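Local coordinates for putative Outer membrane protein (Helicobacter pylori, PDB 6GW5) that forms the adhesin domain of SabA, an outer membrane lectin-like protein that probably attaches the bacterium to Lewis-type glycans on host cells, at residues L19-S24 with V356-N361; Q27-A32 with G395-Q400; I69-G74 with K221-I226; F86-K91 with A97-N102. One frame throughout, in Å; residues are numbered along the deposited sequence.

Contact 1 (L19-S24 with V356-N361); sequences LNQVAS and VTTYNN
V22 and Q21 meet T358 where helix 3-32 and helix 348-370 run roughly antiparallel, their short segments inclined by 149° with the axes 9.5 Å apart. Take Q21 and walk outward. Its CB lies 4.0 Å from T358 CG2, and CG stays beside the same methyl at 4.1 Å, so two aliphatic carbons in a row rest on one threonine branch. CG stands anti to the backbone N (chi1 -168°), and a bend at chi2 (77°) then swings the amide off that line. The tip thereby serves other partners: NE2 donates to OE2 of E354, one turn before T358 on the facing helix, while OE1 takes a weak bond from Q17 on its own helix. Q21 thus joins the two helices by methylene packing near its root and by an amide-carboxylate bond at its end. T358 divides its roles as well. Its methyl faces helix 3-32 and touches V22 CG2 at 3.7 Å, the two side chains sliding past each other in opposite directions; OG1 turns back to the carbonyl of E354, satisfied within its own helix. On the buried flank V22 also leans on I383 of strand 383-384 and on Y399, whose ring stacks with that of Y359, so the helix pair, lying within a predicted coiled-coil stretch on its 3-32 side, is backed by the small sheet 383-384/400-401.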
loop_
_atom_site.group_PDB
_atom_site.type_symbol
_atom_site.label_atom_id
_atom_site.label_comp_id
_atom_site.label_asym_id
_atom_site.label_seq_id
_atom_site.Cartn_x
_atom_site.Cartn_y
_atom_site.Cartn_z
ATOM N N LEU A 19 26.503 -22.888 9.270
ATOM C CA LEU A 19 26.450 -22.377 10.629
ATOM C C LEU A 19 25.646 -21.094 10.694
ATOM O O LEU A 19 24.981 -20.833 11.668
ATOM C CB LEU A 19 27.847 -22.144 11.170
ATOM C CG LEU A 19 28.716 -23.400 11.261
ATOM C CD1 LEU A 19 30.122 -23.052 11.739
ATOM C CD2 LEU A 19 28.127 -24.486 12.153
ATOM N N ASN A 20 25.711 -20.272 9.675
ATOM C CA ASN A 20 24.922 -19.057 9.694
ATOM C C ASN A 20 23.484 -19.395 9.579
ATOM O O ASN A 20 22.648 -18.748 10.183
ATOM C CB ASN A 20 25.326 -18.130 8.566
ATOM C CG ASN A 20 26.559 -17.316 8.907
ATOM O OD1 ASN A 20 27.646 -17.704 8.624
ATOM N ND2 ASN A 20 26.367 -16.210 9.560
ATOM N N GLN A 21 23.225 -20.427 8.775
ATOM C CA GLN A 21 21.893 -20.922 8.482
ATOM C C GLN A 21 21.280 -21.471 9.777
ATOM O O GLN A 21 20.155 -21.176 10.122
ATOM C CB GLN A 21 22.009 -22.014 7.383
ATOM C CG GLN A 21 20.717 -22.460 6.746
ATOM C CD GLN A 21 20.139 -21.481 5.719
ATOM O OE1 GLN A 21 20.822 -20.563 5.209
ATOM N NE2 GLN A 21 18.889 -21.688 5.385
ATOM N N VAL A 22 22.031 -22.276 10.496
ATOM C CA VAL A 22 21.496 -22.812 11.699
ATOM C C VAL A 22 21.133 -21.697 12.672
ATOM O O VAL A 22 20.049 -21.725 13.260
ATOM C CB VAL A 22 22.483 -23.795 12.321
ATOM C CG1 VAL A 22 22.080 -24.121 13.765
ATOM C CG2 VAL A 22 22.544 -25.049 11.457
ATOM N N ALA A 23 22.027 -20.718 12.834
ATOM C CA ALA A 23 21.766 -19.579 13.730
ATOM C C ALA A 23 20.471 -18.823 13.380
ATOM O O ALA A 23 19.710 -18.388 14.277
ATOM C CB ALA A 23 22.933 -18.605 13.715
ATOM N N SER A 24 20.231 -18.677 12.089
ATOM C CA SER A 24 19.089 -17.935 11.621
ATOM C C SER A 24 17.809 -18.764 11.804
ATOM O O SER A 24 16.814 -18.249 12.254
ATOM C CB SER A 24 19.307 -17.528 10.169
ATOM O OG SER A 24 18.240 -16.759 9.707
ATOM N N VAL A 356 17.503 -29.493 10.832
ATOM C CA VAL A 356 18.056 -30.813 11.098
ATOM C C VAL A 356 18.961 -31.215 9.925
ATOM O O VAL A 356 20.097 -31.608 10.153
ATOM C CB VAL A 356 16.973 -31.879 11.379
ATOM C CG1 VAL A 356 17.599 -33.252 11.503
ATOM C CG2 VAL A 356 16.234 -31.581 12.657
ATOM N N THR A 357 18.454 -31.114 8.693
ATOM C CA THR A 357 19.284 -31.407 7.533
ATOM C C THR A 357 20.562 -30.591 7.610
ATOM O O THR A 357 21.629 -31.102 7.410
ATOM C CB THR A 357 18.580 -31.068 6.221
ATOM O OG1 THR A 357 17.288 -31.653 6.224
ATOM C CG2 THR A 357 19.324 -31.577 5.044
ATOM N N THR A 358 20.424 -29.313 7.880
ATOM C CA THR A 358 21.557 -28.432 7.897
ATOM C C THR A 358 22.569 -28.773 9.008
ATOM O O THR A 358 23.755 -28.623 8.823
ATOM C CB THR A 358 21.089 -26.981 7.990
ATOM O OG1 THR A 358 20.235 -26.708 6.878
ATOM C CG2 THR A 358 22.268 -26.009 7.940
ATOM N N TYR A 359 22.096 -29.254 10.140
ATOM C CA TYR A 359 22.982 -29.647 11.196
ATOM C C TYR A 359 23.761 -30.853 10.771
ATOM O O TYR A 359 24.975 -30.910 10.954
ATOM C CB TYR A 359 22.180 -29.966 12.446
ATOM C CG TYR A 359 22.893 -30.848 13.454
ATOM C CD1 TYR A 359 24.048 -30.436 14.089
ATOM C CD2 TYR A 359 22.369 -32.101 13.783
ATOM C CE1 TYR A 359 24.683 -31.259 15.018
ATOM C CE2 TYR A 359 22.973 -32.919 14.723
ATOM C CZ TYR A 359 24.133 -32.491 15.341
ATOM O OH TYR A 359 24.731 -33.284 16.290
ATOM N N ASN A 360 23.032 -31.855 10.281
ATOM C CA ASN A 360 23.636 -33.084 9.798
ATOM C C ASN A 360 24.665 -32.821 8.714
ATOM O O ASN A 360 25.806 -33.266 8.822
ATOM C CB ASN A 360 22.577 -34.063 9.397
ATOM C CG ASN A 360 22.034 -34.807 10.599
ATOM O OD1 ASN A 360 22.737 -35.558 11.278
ATOM N ND2 ASN A 360 20.811 -34.574 10.899
ATOM N N ASN A 361 24.314 -31.960 7.766
ATOM C CA ASN A 361 25.272 -31.538 6.748
ATOM C C ASN A 361 26.488 -30.910 7.346
ATOM O O ASN A 361 27.592 -31.196 6.924
ATOM C CB ASN A 361 24.656 -30.597 5.694
ATOM C CG ASN A 361 23.673 -31.317 4.776
ATOM O OD1 ASN A 361 23.797 -32.510 4.480
ATOM N ND2 ASN A 361 22.687 -30.605 4.345
#

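Contact 2 (Q27-A32 with G395-Q400); sequences QSIQNA and GQYNYQ
I29 and Y397 are the closest pair of residues here, CA to CA 8.0 Å, between a regular helix, 27-32, and an irregular chain, 395-400, that folds through an inverse gamma turn centred on N398. That turn is marked by a weak backbone bond from Y399 N to Y397 O (2.9 Å). I29 does most of the touching. Its chain is extended past CG1 (chi2 166°), which carries CD1 out to 4.2 Å from Y397 CB, so the ethyl branch meets the root of the tyrosine and not its hydroxyl. The other branch, CG2, comes obliquely at the Y397 ring. One face of that ring is occupied from within the loop itself: CB of Q396 sits 3.8 Å above the plane, over the centre of the ring. The tyrosine is therefore packed both by its chain neighbour and by the helix. Farther out, the Q30 side chain stretches toward the loop until OE1 stands 4.5 Å from N398 OD1, a loose approach at the exposed margin. N398 spends its ND2 on the carbonyl of A394, a bond that braces the loop locally. I29 also rests on I355, and Y397 on Q352, both of helix 348-370, so the contact lies over the seam of the two helices. Q400 then enters strand 400-401 and pairs with T384, which makes this the end of the long connection between antiparallel strands 383-384 and 400-401, packed on the pair of helices 3-32 and 348-370.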
loop_
_atom_site.group_PDB
_atom_site.type_symbol
_atom_site.label_atom_id
_atom_site.label_comp_id
_atom_site.label_asym_id
_atom_site.label_seq_id
_atom_site.Cartn_x
_atom_site.Cartn_y
_atom_site.Cartn_z
ATOM N N GLN A 27 16.493 -18.753 15.422
ATOM C CA GLN A 27 15.767 -17.589 15.769
ATOM C C GLN A 27 14.339 -17.713 15.246
ATOM O O GLN A 27 13.372 -17.417 15.967
ATOM C CB GLN A 27 16.483 -16.381 15.264
ATOM C CG GLN A 27 15.862 -15.101 15.761
ATOM C CD GLN A 27 15.963 -14.918 17.269
ATOM O OE1 GLN A 27 17.038 -15.008 17.829
ATOM N NE2 GLN A 27 14.858 -14.595 17.907
ATOM N N SER A 28 14.209 -18.261 14.038
ATOM C CA SER A 28 12.899 -18.418 13.450
ATOM C C SER A 28 12.099 -19.409 14.221
ATOM O O SER A 28 10.905 -19.176 14.448
ATOM C CB SER A 28 12.966 -18.764 11.954
ATOM O OG SER A 28 13.364 -17.602 11.173
ATOM N N ILE A 29 12.751 -20.500 14.647
ATOM C CA ILE A 29 12.042 -21.524 15.374
ATOM C C ILE A 29 11.613 -20.960 16.726
ATOM O O ILE A 29 10.488 -21.203 17.163
ATOM C CB ILE A 29 12.861 -22.833 15.457
ATOM C CG1 ILE A 29 12.919 -23.499 14.051
ATOM C CG2 ILE A 29 12.228 -23.802 16.458
ATOM C CD1 ILE A 29 13.955 -24.591 13.905
ATOM N N GLN A 30 12.478 -20.153 17.358
ATOM C CA GLN A 30 12.147 -19.616 18.678
ATOM C C GLN A 30 10.939 -18.721 18.623
ATOM O O GLN A 30 10.055 -18.837 19.433
ATOM C CB GLN A 30 13.330 -18.925 19.296
ATOM C CG GLN A 30 14.361 -19.945 19.755
ATOM C CD GLN A 30 15.738 -19.330 20.049
ATOM O OE1 GLN A 30 16.779 -19.968 19.805
ATOM N NE2 GLN A 30 15.745 -18.081 20.578
ATOM N N ASN A 31 10.935 -17.844 17.628
ATOM C CA ASN A 31 9.843 -16.944 17.396
ATOM C C ASN A 31 8.528 -17.661 17.246
ATOM O O ASN A 31 7.561 -17.335 17.896
ATOM C CB ASN A 31 10.098 -16.126 16.123
ATOM C CG ASN A 31 11.236 -15.162 16.271
ATOM O OD1 ASN A 31 11.748 -14.953 17.365
ATOM N ND2 ASN A 31 11.705 -14.658 15.173
ATOM N N ALA A 32 8.506 -18.672 16.409
ATOM C CA ALA A 32 7.297 -19.424 16.225
ATOM C C ALA A 32 6.792 -20.102 17.525
ATOM O O ALA A 32 5.606 -20.220 17.716
ATOM C CB ALA A 32 7.510 -20.428 15.145
ATOM N N GLY A 395 15.882 -28.174 24.412
ATOM C CA GLY A 395 15.214 -28.188 23.136
ATOM C C GLY A 395 15.906 -29.046 22.079
ATOM O O GLY A 395 17.151 -29.047 21.905
ATOM N N GLN A 396 15.061 -29.702 21.321
ATOM C CA GLN A 396 15.430 -30.480 20.156
ATOM C C GLN A 396 16.210 -29.753 19.041
ATOM O O GLN A 396 16.911 -30.382 18.227
ATOM C CB GLN A 396 14.134 -30.887 19.534
ATOM C CG GLN A 396 14.036 -32.326 19.238
ATOM C CD GLN A 396 12.700 -32.642 18.610
ATOM O OE1 GLN A 396 11.641 -32.105 18.999
ATOM N NE2 GLN A 396 12.749 -33.470 17.601
ATOM N N TYR A 397 15.992 -28.451 18.936
ATOM C CA TYR A 397 16.511 -27.688 17.809
ATOM C C TYR A 397 17.539 -26.631 18.237
ATOM O O TYR A 397 18.072 -25.917 17.409
ATOM C CB TYR A 397 15.329 -27.087 17.049
ATOM C CG TYR A 397 14.316 -28.122 16.568
ATOM C CD1 TYR A 397 14.678 -29.104 15.613
ATOM C CD2 TYR A 397 13.001 -28.129 17.057
ATOM C CE1 TYR A 397 13.751 -30.040 15.154
ATOM C CE2 TYR A 397 12.074 -29.054 16.615
ATOM C CZ TYR A 397 12.445 -30.002 15.676
ATOM O OH TYR A 397 11.504 -30.897 15.276
ATOM N N ASN A 398 17.897 -26.618 19.521
ATOM C CA ASN A 398 18.737 -25.602 20.066
ATOM C C ASN A 398 20.211 -25.950 19.933
ATOM O O ASN A 398 20.923 -26.128 20.879
ATOM C CB ASN A 398 18.317 -25.401 21.486
ATOM C CG ASN A 398 18.892 -24.157 22.098
ATOM O OD1 ASN A 398 19.337 -23.245 21.403
ATOM N ND2 ASN A 398 18.867 -24.103 23.417
ATOM N N TYR A 399 20.680 -26.019 18.706
ATOM C CA TYR A 399 22.063 -26.440 18.440
ATOM C C TYR A 399 23.034 -25.436 19.004
ATOM O O TYR A 399 22.729 -24.261 18.991
ATOM C CB TYR A 399 22.302 -26.566 16.938
ATOM C CG TYR A 399 21.471 -27.657 16.353
ATOM C CD1 TYR A 399 21.851 -28.977 16.500
ATOM C CD2 TYR A 399 20.292 -27.383 15.670
ATOM C CE1 TYR A 399 21.072 -30.005 15.992
ATOM C CE2 TYR A 399 19.514 -28.393 15.140
ATOM C CZ TYR A 399 19.893 -29.695 15.319
ATOM O OH TYR A 399 19.128 -30.703 14.800
ATOM N N GLN A 400 24.178 -25.889 19.512
ATOM C CA GLN A 400 25.225 -24.964 19.988
ATOM C C GLN A 400 26.335 -24.967 19.036
ATOM O O GLN A 400 26.850 -25.999 18.667
ATOM C CB GLN A 400 25.752 -25.289 21.393
ATOM C CG GLN A 400 24.672 -25.212 22.488
ATOM C CD GLN A 400 23.795 -23.912 22.524
ATOM O OE1 GLN A 400 22.612 -23.924 22.168
ATOM N NE2 GLN A 400 24.362 -22.823 23.021
#

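Contact 3 (I69-G74 with K221-I226); sequences ITSVLG and KAMIPI
Deep in the helical body of the adhesin domain, S71 and V72 of helix 60-79 face M223 and I224 of helix 215-240. The touch is light, two pairs of side chains, but all four residues are buried. On one side V72 CG2 meets I224 CD1 at 4.3 Å. The isoleucine brings that methyl across because its chain runs straight out past CG1 (chi2 175°), the terminal carbon doing the touching. Beside it S71 OG stands 4.4 Å from M223 SD, a distance of plain packing; the hydroxyl is used inside its own helix, bonded to the carbonyl of V68, so a buried polar atom is satisfied without help from the sulfur. Just after I224 the second helix is kinked, since P225 has no N-H to give to the preceding turn. Other helices close round both pairs: F282 of helix 255-283 touches S71 as well as M223, while L135 of helix 122-139 and M178 of helix 167-183 press on V72. I220, a turn earlier in helix 215-240, touches S71 and V72 too. Apolar side chains from several helices meeting here, with the S71 hydroxyl bonded to its own helix backbone, fit the interior of an alpha-helical bundle.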
loop_
_atom_site.group_PDB
_atom_site.type_symbol
_atom_site.label_atom_id
_atom_site.label_comp_id
_atom_site.label_asym_id
_atom_site.label_seq_id
_atom_site.Cartn_x
_atom_site.Cartn_y
_atom_site.Cartn_z
ATOM N N ILE A 69 -11.836 10.850 -3.064
ATOM C CA ILE A 69 -13.097 11.514 -3.362
ATOM C C ILE A 69 -12.902 12.997 -3.396
ATOM O O ILE A 69 -13.351 13.656 -4.304
ATOM C CB ILE A 69 -14.179 11.219 -2.313
ATOM C CG1 ILE A 69 -14.585 9.745 -2.317
ATOM C CG2 ILE A 69 -15.407 12.080 -2.547
ATOM C CD1 ILE A 69 -14.792 9.148 -3.682
ATOM N N THR A 70 -12.248 13.538 -2.392
ATOM C CA THR A 70 -11.911 14.951 -2.392
ATOM C C THR A 70 -11.273 15.317 -3.771
ATOM O O THR A 70 -11.652 16.300 -4.417
ATOM C CB THR A 70 -10.947 15.251 -1.225
ATOM O OG1 THR A 70 -11.650 15.166 0.029
ATOM C CG2 THR A 70 -10.254 16.612 -1.363
ATOM N N SER A 71 -10.276 14.543 -4.171
ATOM C CA SER A 71 -9.498 14.867 -5.332
ATOM C C SER A 71 -10.362 14.753 -6.624
ATOM O O SER A 71 -10.158 15.479 -7.558
ATOM C CB SER A 71 -8.231 13.993 -5.389
ATOM O OG SER A 71 -8.531 12.755 -5.992
ATOM N N VAL A 72 -11.350 13.866 -6.619
ATOM C CA VAL A 72 -12.281 13.723 -7.721
ATOM C C VAL A 72 -13.177 14.941 -7.812
ATOM O O VAL A 72 -13.320 15.505 -8.890
ATOM C CB VAL A 72 -13.113 12.434 -7.606
ATOM C CG1 VAL A 72 -14.263 12.418 -8.608
ATOM C CG2 VAL A 72 -12.224 11.232 -7.862
ATOM N N LEU A 73 -13.746 15.342 -6.677
ATOM C CA LEU A 73 -14.521 16.565 -6.607
ATOM C C LEU A 73 -13.689 17.801 -6.921
ATOM O O LEU A 73 -14.198 18.759 -7.486
ATOM C CB LEU A 73 -15.200 16.702 -5.260
ATOM C CG LEU A 73 -16.287 15.615 -5.027
ATOM C CD1 LEU A 73 -16.757 15.642 -3.582
ATOM C CD2 LEU A 73 -17.508 15.773 -5.929
ATOM N N GLY A 74 -12.399 17.763 -6.618
ATOM C CA GLY A 74 -11.537 18.855 -6.910
ATOM C C GLY A 74 -11.358 18.960 -8.407
ATOM O O GLY A 74 -11.424 20.055 -8.965
ATOM N N LYS A 221 -8.087 8.995 -11.806
ATOM C CA LYS A 221 -8.873 7.906 -12.369
ATOM C C LYS A 221 -8.363 6.514 -11.964
ATOM O O LYS A 221 -9.155 5.638 -11.612
ATOM C CB LYS A 221 -8.872 8.007 -13.893
ATOM C CG LYS A 221 -9.947 7.201 -14.574
ATOM C CD LYS A 221 -10.121 7.661 -16.017
ATOM C CE LYS A 221 -11.125 6.773 -16.745
ATOM N NZ LYS A 221 -10.505 5.490 -17.175
ATOM N N ALA A 222 -7.047 6.323 -12.015
ATOM C CA ALA A 222 -6.425 5.027 -11.686
ATOM C C ALA A 222 -6.516 4.672 -10.203
ATOM O O ALA A 222 -6.404 3.508 -9.846
ATOM C CB ALA A 222 -4.978 5.004 -12.127
ATOM N N MET A 223 -6.749 5.674 -9.352
ATOM C CA MET A 223 -6.927 5.454 -7.909
ATOM C C MET A 223 -8.166 4.663 -7.568
ATOM O O MET A 223 -8.187 3.930 -6.576
ATOM C CB MET A 223 -7.045 6.780 -7.161
ATOM C CG MET A 223 -5.819 7.647 -7.266
ATOM S SD MET A 223 -6.002 9.201 -6.403
ATOM C CE MET A 223 -4.448 9.962 -6.841
ATOM N N ILE A 224 -9.203 4.835 -8.371
ATOM C CA ILE A 224 -10.510 4.331 -8.003
ATOM C C ILE A 224 -10.563 2.808 -8.007
ATOM O O ILE A 224 -11.009 2.228 -7.024
ATOM C CB ILE A 224 -11.618 4.965 -8.858
ATOM C CG1 ILE A 224 -11.672 6.465 -8.552
ATOM C CG2 ILE A 224 -12.967 4.378 -8.504
ATOM C CD1 ILE A 224 -12.643 7.259 -9.402
ATOM N N PRO A 225 -10.132 2.158 -9.104
ATOM C CA PRO A 225 -10.103 0.712 -9.106
ATOM C C PRO A 225 -9.203 0.128 -8.041
ATOM O O PRO A 225 -9.513 -0.937 -7.490
ATOM C CB PRO A 225 -9.587 0.345 -10.503
ATOM C CG PRO A 225 -9.069 1.565 -11.088
ATOM C CD PRO A 225 -9.842 2.687 -10.436
ATOM N N ILE A 226 -8.121 0.812 -7.726
ATOM C CA ILE A 226 -7.260 0.346 -6.620
ATOM C C ILE A 226 -8.008 0.304 -5.291
ATOM O O ILE A 226 -7.942 -0.674 -4.566
ATOM C CB ILE A 226 -5.988 1.196 -6.496
ATOM C CG1 ILE A 226 -5.036 0.824 -7.644
ATOM C CG2 ILE A 226 -5.313 0.972 -5.138
ATOM C CD1 ILE A 226 -3.993 1.862 -7.955
#

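Contact 4 (F86-K91 with A97-N102); sequences FFVVNK and ASVQGN
N102 turns its amide along the backbone of V88 and pairs with both the N-H and the C=O of that residue. OD1 accepts from V88 N at 3.0 Å, nearly straight at 174° and in the carbonyl plane, on a lone pair; ND2 donates to V88 O at 3.1 Å, with the acceptor close to the amide plane. Two bonds of opposite polarity fix the rotation of the amide, which mimics a backbone partner. V88 O carries a second donor, A97 N at 3.2 Å, arriving above the carbonyl plane and from the same face as ND2. The valine side chain crosses the asparagine obliquely: CG2 stays beside OD1, while CG1, anti to the backbone N (chi1 180°), reaches A97 CB at 3.9 Å and V99 CG2 at 4.3 Å. A small apolar patch thus lies next to the polar clamp, covered further by Q122 of helix 122-139. The ring of F87 flanks OD1 at a slant and meets F105 edge-to-face. N102 closes the type II turn that begins at V99, with G101 taking the left-handed backbone angles. F87 and V89 give their backbone bonds to strand 119-121 and its flanking residues C118 and Q122, which leaves V88 for the loop: on the other edge of strand 87-89, in this two-stranded parallel sheet, an asparagine amide imitating a strand's backbone and A97 N bond from a loop without regular strand.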
loop_
_atom_site.group_PDB
_atom_site.type_symbol
_atom_site.label_atom_id
_atom_site.label_comp_id
_atom_site.label_asym_id
_atom_site.label_seq_id
_atom_site.Cartn_x
_atom_site.Cartn_y
_atom_site.Cartn_z
ATOM N N PHE A 86 -15.461 24.318 -20.715
ATOM C CA PHE A 86 -15.955 23.917 -22.025
ATOM C C PHE A 86 -17.284 24.654 -22.221
ATOM O O PHE A 86 -17.804 25.260 -21.263
ATOM C CB PHE A 86 -16.142 22.381 -22.112
ATOM C CG PHE A 86 -16.831 21.773 -20.914
ATOM C CD1 PHE A 86 -16.090 21.346 -19.840
ATOM C CD2 PHE A 86 -18.201 21.571 -20.891
ATOM C CE1 PHE A 86 -16.694 20.755 -18.746
ATOM C CE2 PHE A 86 -18.830 21.003 -19.789
ATOM C CZ PHE A 86 -18.074 20.588 -18.712
ATOM N N PHE A 87 -17.832 24.590 -23.433
ATOM C CA PHE A 87 -19.055 25.300 -23.758
ATOM C C PHE A 87 -20.160 24.277 -23.964
ATOM O O PHE A 87 -20.049 23.383 -24.793
ATOM C CB PHE A 87 -18.791 26.138 -25.000
ATOM C CG PHE A 87 -19.929 27.031 -25.438
ATOM C CD1 PHE A 87 -20.182 28.258 -24.817
ATOM C CD2 PHE A 87 -20.725 26.682 -26.518
ATOM C CE1 PHE A 87 -21.235 29.066 -25.253
ATOM C CE2 PHE A 87 -21.777 27.490 -26.951
ATOM C CZ PHE A 87 -22.028 28.683 -26.317
ATOM N N VAL A 88 -21.221 24.383 -23.179
ATOM C CA VAL A 88 -22.364 23.458 -23.313
ATOM C C VAL A 88 -23.454 24.018 -24.212
ATOM O O VAL A 88 -23.740 25.228 -24.235
ATOM C CB VAL A 88 -22.927 23.115 -21.920
ATOM C CG1 VAL A 88 -24.118 22.171 -21.971
ATOM C CG2 VAL A 88 -21.822 22.481 -21.113
ATOM N N VAL A 89 -24.066 23.127 -24.965
ATOM C CA VAL A 89 -25.021 23.538 -25.987
ATOM C C VAL A 89 -26.258 22.696 -25.925
ATOM O O VAL A 89 -26.190 21.503 -25.701
ATOM C CB VAL A 89 -24.401 23.446 -27.391
ATOM C CG1 VAL A 89 -23.105 24.225 -27.396
ATOM C CG2 VAL A 89 -24.140 22.011 -27.818
ATOM N N ASN A 90 -27.410 23.321 -26.074
ATOM C CA ASN A 90 -28.617 22.544 -26.302
ATOM C C ASN A 90 -28.591 22.135 -27.754
ATOM O O ASN A 90 -28.580 22.989 -28.591
ATOM C CB ASN A 90 -29.865 23.344 -25.997
ATOM C CG ASN A 90 -31.035 22.440 -25.680
ATOM O OD1 ASN A 90 -31.200 22.031 -24.526
ATOM N ND2 ASN A 90 -31.772 22.028 -26.713
ATOM N N LYS A 91 -28.559 20.851 -28.058
ATOM C CA LYS A 91 -28.614 20.421 -29.476
ATOM C C LYS A 91 -29.922 20.809 -30.181
ATOM O O LYS A 91 -30.809 21.415 -29.585
ATOM C CB LYS A 91 -28.377 18.906 -29.608
ATOM C CG LYS A 91 -26.893 18.498 -29.566
ATOM C CD LYS A 91 -26.271 18.130 -30.924
ATOM C CE LYS A 91 -25.019 18.948 -31.266
ATOM N NZ LYS A 91 -23.967 18.061 -31.816
ATOM N N ALA A 97 -26.623 26.533 -23.824
ATOM C CA ALA A 97 -27.582 25.962 -22.879
ATOM C C ALA A 97 -27.773 26.890 -21.696
ATOM O O ALA A 97 -26.858 27.623 -21.323
ATOM C CB ALA A 97 -27.099 24.603 -22.418
ATOM N N SER A 98 -28.949 26.821 -21.091
ATOM C CA SER A 98 -29.287 27.660 -19.947
ATOM C C SER A 98 -28.557 27.343 -18.611
ATOM O O SER A 98 -28.769 28.057 -17.625
ATOM C CB SER A 98 -30.798 27.564 -19.710
ATOM O OG SER A 98 -31.209 28.444 -18.675
ATOM N N VAL A 99 -27.750 26.276 -18.568
ATOM C CA VAL A 99 -27.083 25.811 -17.322
ATOM C C VAL A 99 -26.082 26.754 -16.678
ATOM O O VAL A 99 -25.328 27.448 -17.355
ATOM C CB VAL A 99 -26.340 24.465 -17.494
ATOM C CG1 VAL A 99 -27.341 23.335 -17.688
ATOM C CG2 VAL A 99 -25.312 24.511 -18.626
ATOM N N GLN A 100 -26.061 26.709 -15.348
ATOM C CA GLN A 100 -25.244 27.597 -14.525
ATOM C C GLN A 100 -23.778 27.304 -14.719
ATOM O O GLN A 100 -23.380 26.150 -14.697
ATOM C CB GLN A 100 -25.577 27.396 -13.045
ATOM C CG GLN A 100 -24.882 28.400 -12.126
ATOM C CD GLN A 100 -25.864 28.960 -11.115
ATOM O OE1 GLN A 100 -26.496 28.201 -10.360
ATOM N NE2 GLN A 100 -26.024 30.286 -11.108
ATOM N N GLY A 101 -22.992 28.359 -14.867
ATOM C CA GLY A 101 -21.546 28.267 -15.017
ATOM C C GLY A 101 -21.057 28.275 -16.447
ATOM O O GLY A 101 -19.848 28.370 -16.688
ATOM N N ASN A 102 -21.969 28.201 -17.417
ATOM C CA ASN A 102 -21.573 28.200 -18.840
ATOM C C ASN A 102 -20.805 29.480 -19.203
ATOM O O ASN A 102 -21.234 30.569 -18.878
ATOM C CB ASN A 102 -22.805 28.048 -19.733
ATOM C CG ASN A 102 -22.559 27.203 -20.962
ATOM O OD1 ASN A 102 -21.505 26.593 -21.135
ATOM N ND2 ASN A 102 -23.558 27.161 -21.843
#

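Contacts 1 and 2 share helix 3-32 and touch through Y399, which packs on V22, V356 and Y359, and through Y397 on V356; their centres are about 11 Å apart, at one end of the elongated chain. Contact 3 lies closest to the chain's centre and contact 4 farthest from it, both on the opposite side from the first two, with about 76 Å between the centres of contacts 1 and 4. Contact 3 alone joins wholly buried residues; the others are partly buried. Chemistry follows place: sparse, mainly apolar packing inside the bundle, mixed aliphatic and tyrosine packing along helix 3-32, and backbone-directed hydrogen bonds in contact 4, whose segments are also the nearest in sequence.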